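Local coordinates for glyceraldehyde-3-phosphate dehydrogenase (Sulfolobus solfataricus, PDB 1B7G), which catalyses the phosphorylating oxidation of D-glyceraldehyde 3-phosphate in glycolysis, using NADP in marked preference to NAD, at residues I236-S250 / P276-K288. The protein carries 1 engineered substitution. Residues are numbered along the deposited sequence; the frame is centred on the assembly and turned at random.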
loop_
_atom_site.group_PDB
_atom_site.type_symbol
_atom_site.label_atom_id
_atom_site.label_comp_id
_atom_site.label_asym_id
_atom_site.label_seq_id
_atom_site.Cartn_x
_atom_site.Cartn_y
_atom_site.Cartn_z
ATOM N N ILE A 236 -17.213 -16.345 23.397
ATOM C CA ILE A 236 -17.266 -15.769 22.037
ATOM C C ILE A 236 -15.891 -15.240 21.645
ATOM O O ILE A 236 -15.365 -15.401 20.556
ATOM C CB ILE A 236 -18.246 -14.572 22.047
ATOM C CG1 ILE A 236 -19.666 -15.075 22.337
ATOM C CG2 ILE A 236 -18.200 -13.780 20.757
ATOM C CD1 ILE A 236 -20.117 -16.185 21.411
ATOM N N LEU A 237 -15.289 -14.566 22.619
ATOM C CA LEU A 237 -14.001 -13.940 22.481
ATOM C C LEU A 237 -12.943 -15.002 22.245
ATOM O O LEU A 237 -12.084 -14.869 21.373
ATOM C CB LEU A 237 -13.658 -13.110 23.737
ATOM C CG LEU A 237 -12.275 -12.435 23.709
ATOM C CD1 LEU A 237 -12.162 -11.523 22.495
ATOM C CD2 LEU A 237 -12.001 -11.651 24.984
ATOM N N SER A 238 -13.059 -16.106 23.015
ATOM C CA SER A 238 -12.060 -17.173 22.815
ATOM C C SER A 238 -12.167 -17.799 21.460
ATOM O O SER A 238 -11.102 -18.039 20.835
ATOM C CB SER A 238 -12.139 -18.182 23.969
ATOM O OG SER A 238 -11.740 -19.456 23.517
ATOM N N VAL A 239 -13.340 -18.010 20.835
ATOM C CA VAL A 239 -13.286 -18.590 19.497
ATOM C C VAL A 239 -12.785 -17.533 18.508
ATOM O O VAL A 239 -12.047 -17.833 17.571
ATOM C CB VAL A 239 -14.549 -19.199 18.900
ATOM C CG1 VAL A 239 -14.886 -20.541 19.522
ATOM C CG2 VAL A 239 -15.761 -18.278 18.967
ATOM N N LEU A 240 -13.229 -16.292 18.709
ATOM C CA LEU A 240 -12.845 -15.237 17.753
ATOM C C LEU A 240 -11.356 -14.999 17.784
ATOM O O LEU A 240 -10.779 -14.626 16.768
ATOM C CB LEU A 240 -13.660 -13.944 18.019
ATOM C CG LEU A 240 -15.136 -14.042 17.717
ATOM C CD1 LEU A 240 -15.889 -12.716 17.969
ATOM C CD2 LEU A 240 -15.409 -14.509 16.293
ATOM N N GLU A 241 -10.694 -15.231 18.911
ATOM C CA GLU A 241 -9.277 -15.077 19.080
ATOM C C GLU A 241 -8.433 -16.253 18.616
ATOM O O GLU A 241 -7.215 -16.126 18.531
ATOM C CB GLU A 241 -8.958 -14.825 20.579
ATOM C CG GLU A 241 -7.615 -14.154 20.792
ATOM C CD GLU A 241 -7.394 -13.739 22.243
ATOM O OE1 GLU A 241 -8.403 -13.636 22.975
ATOM O OE2 GLU A 241 -6.215 -13.503 22.624
ATOM N N ASN A 242 -9.035 -17.360 18.199
ATOM C CA ASN A 242 -8.321 -18.577 17.836
ATOM C C ASN A 242 -8.792 -19.203 16.551
ATOM O O ASN A 242 -8.928 -20.435 16.411
ATOM C CB ASN A 242 -8.546 -19.591 18.995
ATOM C CG ASN A 242 -7.661 -19.201 20.163
ATOM O OD1 ASN A 242 -6.451 -19.402 20.030
ATOM N ND2 ASN A 242 -8.228 -18.594 21.208
ATOM N N THR A 243 -9.076 -18.379 15.545
ATOM C CA THR A 243 -9.568 -18.922 14.269
ATOM C C THR A 243 -8.842 -18.258 13.128
ATOM O O THR A 243 -9.033 -17.034 12.858
ATOM C CB THR A 243 -11.086 -18.671 14.111
ATOM O OG1 THR A 243 -11.807 -19.150 15.237
ATOM C CG2 THR A 243 -11.658 -19.248 12.839
ATOM N N PRO A 244 -8.016 -18.970 12.391
ATOM C CA PRO A 244 -7.446 -18.436 11.177
ATOM C C PRO A 244 -8.502 -17.893 10.215
ATOM O O PRO A 244 -9.414 -18.565 9.835
ATOM C CB PRO A 244 -6.694 -19.605 10.564
ATOM C CG PRO A 244 -6.402 -20.508 11.717
ATOM C CD PRO A 244 -7.616 -20.374 12.617
ATOM N N ARG A 245 -8.163 -16.695 9.683
ATOM C CA ARG A 245 -9.001 -16.007 8.730
ATOM C C ARG A 245 -9.892 -14.936 9.408
ATOM O O ARG A 245 -10.569 -14.178 8.760
ATOM C CB ARG A 245 -9.736 -16.895 7.753
ATOM C CG ARG A 245 -8.777 -17.540 6.762
ATOM C CD ARG A 245 -9.463 -18.379 5.693
ATOM N NE ARG A 245 -8.464 -19.383 5.230
ATOM C CZ ARG A 245 -8.710 -20.241 4.257
ATOM N NH1 ARG A 245 -9.856 -20.206 3.597
ATOM N NH2 ARG A 245 -7.771 -21.133 3.933
ATOM N N ILE A 246 -9.705 -14.874 10.707
ATOM C CA ILE A 246 -10.337 -13.885 11.572
ATOM C C ILE A 246 -9.237 -13.317 12.456
ATOM O O ILE A 246 -8.480 -14.086 13.074
ATOM C CB ILE A 246 -11.453 -14.435 12.455
ATOM C CG1 ILE A 246 -12.669 -14.878 11.633
ATOM C CG2 ILE A 246 -11.905 -13.383 13.490
ATOM C CD1 ILE A 246 -13.742 -15.617 12.453
ATOM N N VAL A 247 -9.086 -12.006 12.509
ATOM C CA VAL A 247 -8.118 -11.421 13.448
ATOM C C VAL A 247 -8.872 -10.434 14.370
ATOM O O VAL A 247 -9.941 -9.949 14.003
ATOM C CB VAL A 247 -6.940 -10.714 12.793
ATOM C CG1 VAL A 247 -5.990 -11.715 12.135
ATOM C CG2 VAL A 247 -7.364 -9.658 11.775
ATOM N N LEU A 248 -8.288 -10.103 15.491
ATOM C CA LEU A 248 -8.893 -9.171 16.436
ATOM C C LEU A 248 -8.050 -7.884 16.391
ATOM O O LEU A 248 -6.840 -7.956 16.131
ATOM C CB LEU A 248 -8.957 -9.713 17.858
ATOM C CG LEU A 248 -9.956 -10.854 18.101
ATOM C CD1 LEU A 248 -9.903 -11.343 19.534
ATOM C CD2 LEU A 248 -11.394 -10.424 17.776
ATOM N N ILE A 249 -8.740 -6.770 16.522
ATOM C CA ILE A 249 -8.090 -5.441 16.556
ATOM C C ILE A 249 -8.390 -4.827 17.932
ATOM O O ILE A 249 -9.574 -4.567 18.242
ATOM C CB ILE A 249 -8.735 -4.514 15.509
ATOM C CG1 ILE A 249 -8.766 -5.110 14.123
ATOM C CG2 ILE A 249 -8.088 -3.116 15.527
ATOM C CD1 ILE A 249 -7.496 -5.513 13.440
ATOM N N SER A 250 -7.392 -4.654 18.752
ATOM C CA SER A 250 -7.510 -4.075 20.077
ATOM C C SER A 250 -7.572 -2.550 19.990
ATOM O O SER A 250 -7.391 -1.974 18.927
ATOM C CB SER A 250 -6.312 -4.497 20.947
ATOM O OG SER A 250 -5.152 -3.719 20.671
ATOM N N PRO A 276 -6.248 -10.405 4.394
ATOM C CA PRO A 276 -7.304 -11.291 3.980
ATOM C C PRO A 276 -8.227 -11.752 5.103
ATOM O O PRO A 276 -9.230 -12.434 4.843
ATOM C CB PRO A 276 -6.598 -12.489 3.362
ATOM C CG PRO A 276 -5.130 -12.191 3.381
ATOM C CD PRO A 276 -4.889 -11.020 4.270
ATOM N N GLU A 277 -7.856 -11.553 6.344
ATOM C CA GLU A 277 -8.618 -11.955 7.496
ATOM C C GLU A 277 -9.764 -10.985 7.840
ATOM O O GLU A 277 -9.605 -9.777 7.620
ATOM C CB GLU A 277 -7.705 -12.025 8.723
ATOM C CG GLU A 277 -6.515 -13.009 8.533
ATOM C CD GLU A 277 -5.303 -12.381 7.876
ATOM O OE1 GLU A 277 -5.340 -11.169 7.542
ATOM O OE2 GLU A 277 -4.289 -13.103 7.676
ATOM N N VAL A 278 -10.809 -11.490 8.466
ATOM C CA VAL A 278 -11.901 -10.606 8.963
ATOM C C VAL A 278 -11.349 -9.871 10.158
ATOM O O VAL A 278 -10.748 -10.542 11.020
ATOM C CB VAL A 278 -13.157 -11.425 9.346
ATOM C CG1 VAL A 278 -14.244 -10.569 10.015
ATOM C CG2 VAL A 278 -13.762 -12.044 8.085
ATOM N N MET A 279 -11.430 -8.530 10.214
ATOM C CA MET A 279 -10.826 -7.742 11.269
ATOM C C MET A 279 -11.858 -7.304 12.319
ATOM O O MET A 279 -12.573 -6.314 12.094
ATOM C CB MET A 279 -10.135 -6.490 10.702
ATOM C CG MET A 279 -8.857 -6.754 9.922
ATOM S SD MET A 279 -8.503 -5.484 8.688
ATOM C CE MET A 279 -9.409 -6.028 7.300
ATOM N N ILE A 280 -12.032 -8.088 13.380
ATOM C CA ILE A 280 -13.059 -7.783 14.375
ATOM C C ILE A 280 -12.510 -6.840 15.438
ATOM O O ILE A 280 -11.454 -7.085 16.021
ATOM C CB ILE A 280 -13.601 -9.048 15.060
ATOM C CG1 ILE A 280 -14.299 -9.942 14.032
ATOM C CG2 ILE A 280 -14.555 -8.672 16.208
ATOM C CD1 ILE A 280 -14.772 -11.272 14.544
ATOM N N PHE A 281 -13.231 -5.739 15.654
ATOM C CA PHE A 281 -12.855 -4.783 16.701
ATOM C C PHE A 281 -13.215 -5.352 18.058
ATOM O O PHE A 281 -14.397 -5.545 18.368
ATOM C CB PHE A 281 -13.561 -3.422 16.445
ATOM C CG PHE A 281 -12.925 -2.770 15.227
ATOM C CD1 PHE A 281 -13.348 -3.087 13.951
ATOM C CD2 PHE A 281 -11.867 -1.888 15.410
ATOM C CE1 PHE A 281 -12.761 -2.490 12.864
ATOM C CE2 PHE A 281 -11.253 -1.295 14.308
ATOM C CZ PHE A 281 -11.701 -1.617 13.051
ATOM N N SER A 282 -12.196 -5.758 18.819
ATOM C CA SER A 282 -12.384 -6.436 20.078
ATOM C C SER A 282 -13.108 -5.649 21.153
ATOM O O SER A 282 -13.947 -6.273 21.844
ATOM C CB SER A 282 -11.058 -6.993 20.647
ATOM O OG SER A 282 -10.231 -5.973 21.143
ATOM N N ASP A 283 -13.069 -4.329 21.137
ATOM C CA ASP A 283 -13.878 -3.528 22.048
ATOM C C ASP A 283 -15.335 -3.498 21.600
ATOM O O ASP A 283 -16.169 -3.111 22.422
ATOM C CB ASP A 283 -13.364 -2.073 22.075
ATOM C CG ASP A 283 -12.137 -1.890 22.927
ATOM O OD1 ASP A 283 -11.575 -2.881 23.438
ATOM O OD2 ASP A 283 -11.698 -0.732 23.110
ATOM N N SER A 284 -15.625 -3.904 20.369
ATOM C CA SER A 284 -16.947 -3.932 19.821
ATOM C C SER A 284 -17.793 -5.185 20.321
ATOM O O SER A 284 -19.000 -5.133 20.188
ATOM C CB SER A 284 -17.016 -3.884 18.313
ATOM O OG SER A 284 -16.830 -5.129 17.690
ATOM N N ILE A 285 -17.093 -6.249 20.654
ATOM C CA ILE A 285 -17.705 -7.497 21.033
ATOM C C ILE A 285 -18.588 -7.352 22.259
ATOM O O ILE A 285 -18.153 -7.323 23.403
ATOM C CB ILE A 285 -16.684 -8.632 21.210
ATOM C CG1 ILE A 285 -15.942 -8.870 19.868
ATOM C CG2 ILE A 285 -17.448 -9.894 21.642
ATOM C CD1 ILE A 285 -14.735 -9.830 20.080
ATOM N N TYR A 286 -19.888 -7.349 21.979
ATOM C CA TYR A 286 -20.919 -7.209 23.007
ATOM C C TYR A 286 -21.765 -8.468 23.138
ATOM O O TYR A 286 -22.495 -8.846 22.223
ATOM C CB TYR A 286 -21.753 -5.993 22.641
ATOM C CG TYR A 286 -22.972 -5.725 23.479
ATOM C CD1 TYR A 286 -24.122 -6.504 23.392
ATOM C CD2 TYR A 286 -22.982 -4.655 24.357
ATOM C CE1 TYR A 286 -25.238 -6.238 24.173
ATOM C CE2 TYR A 286 -24.090 -4.372 25.139
ATOM C CZ TYR A 286 -25.211 -5.159 25.036
ATOM O OH TYR A 286 -26.295 -4.854 25.830
ATOM N N VAL A 287 -21.655 -9.140 24.279
ATOM C CA VAL A 287 -22.378 -10.366 24.547
ATOM C C VAL A 287 -23.271 -10.174 25.770
ATOM O O VAL A 287 -22.797 -9.793 26.838
ATOM C CB VAL A 287 -21.410 -11.537 24.804
ATOM C CG1 VAL A 287 -22.200 -12.824 24.984
ATOM C CG2 VAL A 287 -20.363 -11.633 23.694
ATOM N N LYS A 288 -24.567 -10.344 25.542
ATOM C CA LYS A 288 -25.533 -10.317 26.625
ATOM C C LYS A 288 -26.589 -11.407 26.432
ATOM O O LYS A 288 -27.481 -11.291 25.597
ATOM C CB LYS A 288 -26.236 -8.978 26.824
ATOM C CG LYS A 288 -26.935 -8.949 28.192
ATOM C CD LYS A 288 -27.762 -7.694 28.393
ATOM C CE LYS A 288 -28.100 -7.559 29.885
ATOM N NZ LYS A 288 -29.437 -6.928 30.076
HETATM O O HOH W 1 -11.314 -2.675 19.348
#
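Glu277 lays its CB and CG across Val247 CG1, while its carboxylate turns off to Arg270 and the backbone of Leu335. From Val278 the chain pairs in parallel with strand 246-249: Val278 N donates to Arg245 O at 2.7 Å, from above the carbonyl plane, whereas Val247 N meets Val278 O nearly head-on (C=O...N angle 169°). Met279 CG packs on Val247 CG2, and its CB on Ile249 CD1. On the other face Ile280, with CG1 anti to its carbonyl carbon (chi1 -63°), brings CD1 to Ile246 CG2 and Leu240 CD2, both 3.7 Å away. Ile249 places CB over one face of the Phe281 ring, with CG2 3.8 Å from CE2; an alanine here, keeping CB, would probably strip CE2 of that neighbour and open a gap beside Met279 CB. Ser282 N closes the pairing on Ile249 O (2.9 Å), which also receives a water bound by Asp283 N. Beyond the bend, Ile285 CD1 meets Leu240 CD1 tip to tip (3.8 Å) and Leu237 CD1 crosswise, and Val287 CG2 touches Ile236 CG1. Helix 233-241 thus packs against one face of the C-terminal domain's mixed sheet, where strand 278-288 runs between parallel 246-249, joined to it through helix 258-267 as a beta-alpha-beta unit, and antiparallel 291-298.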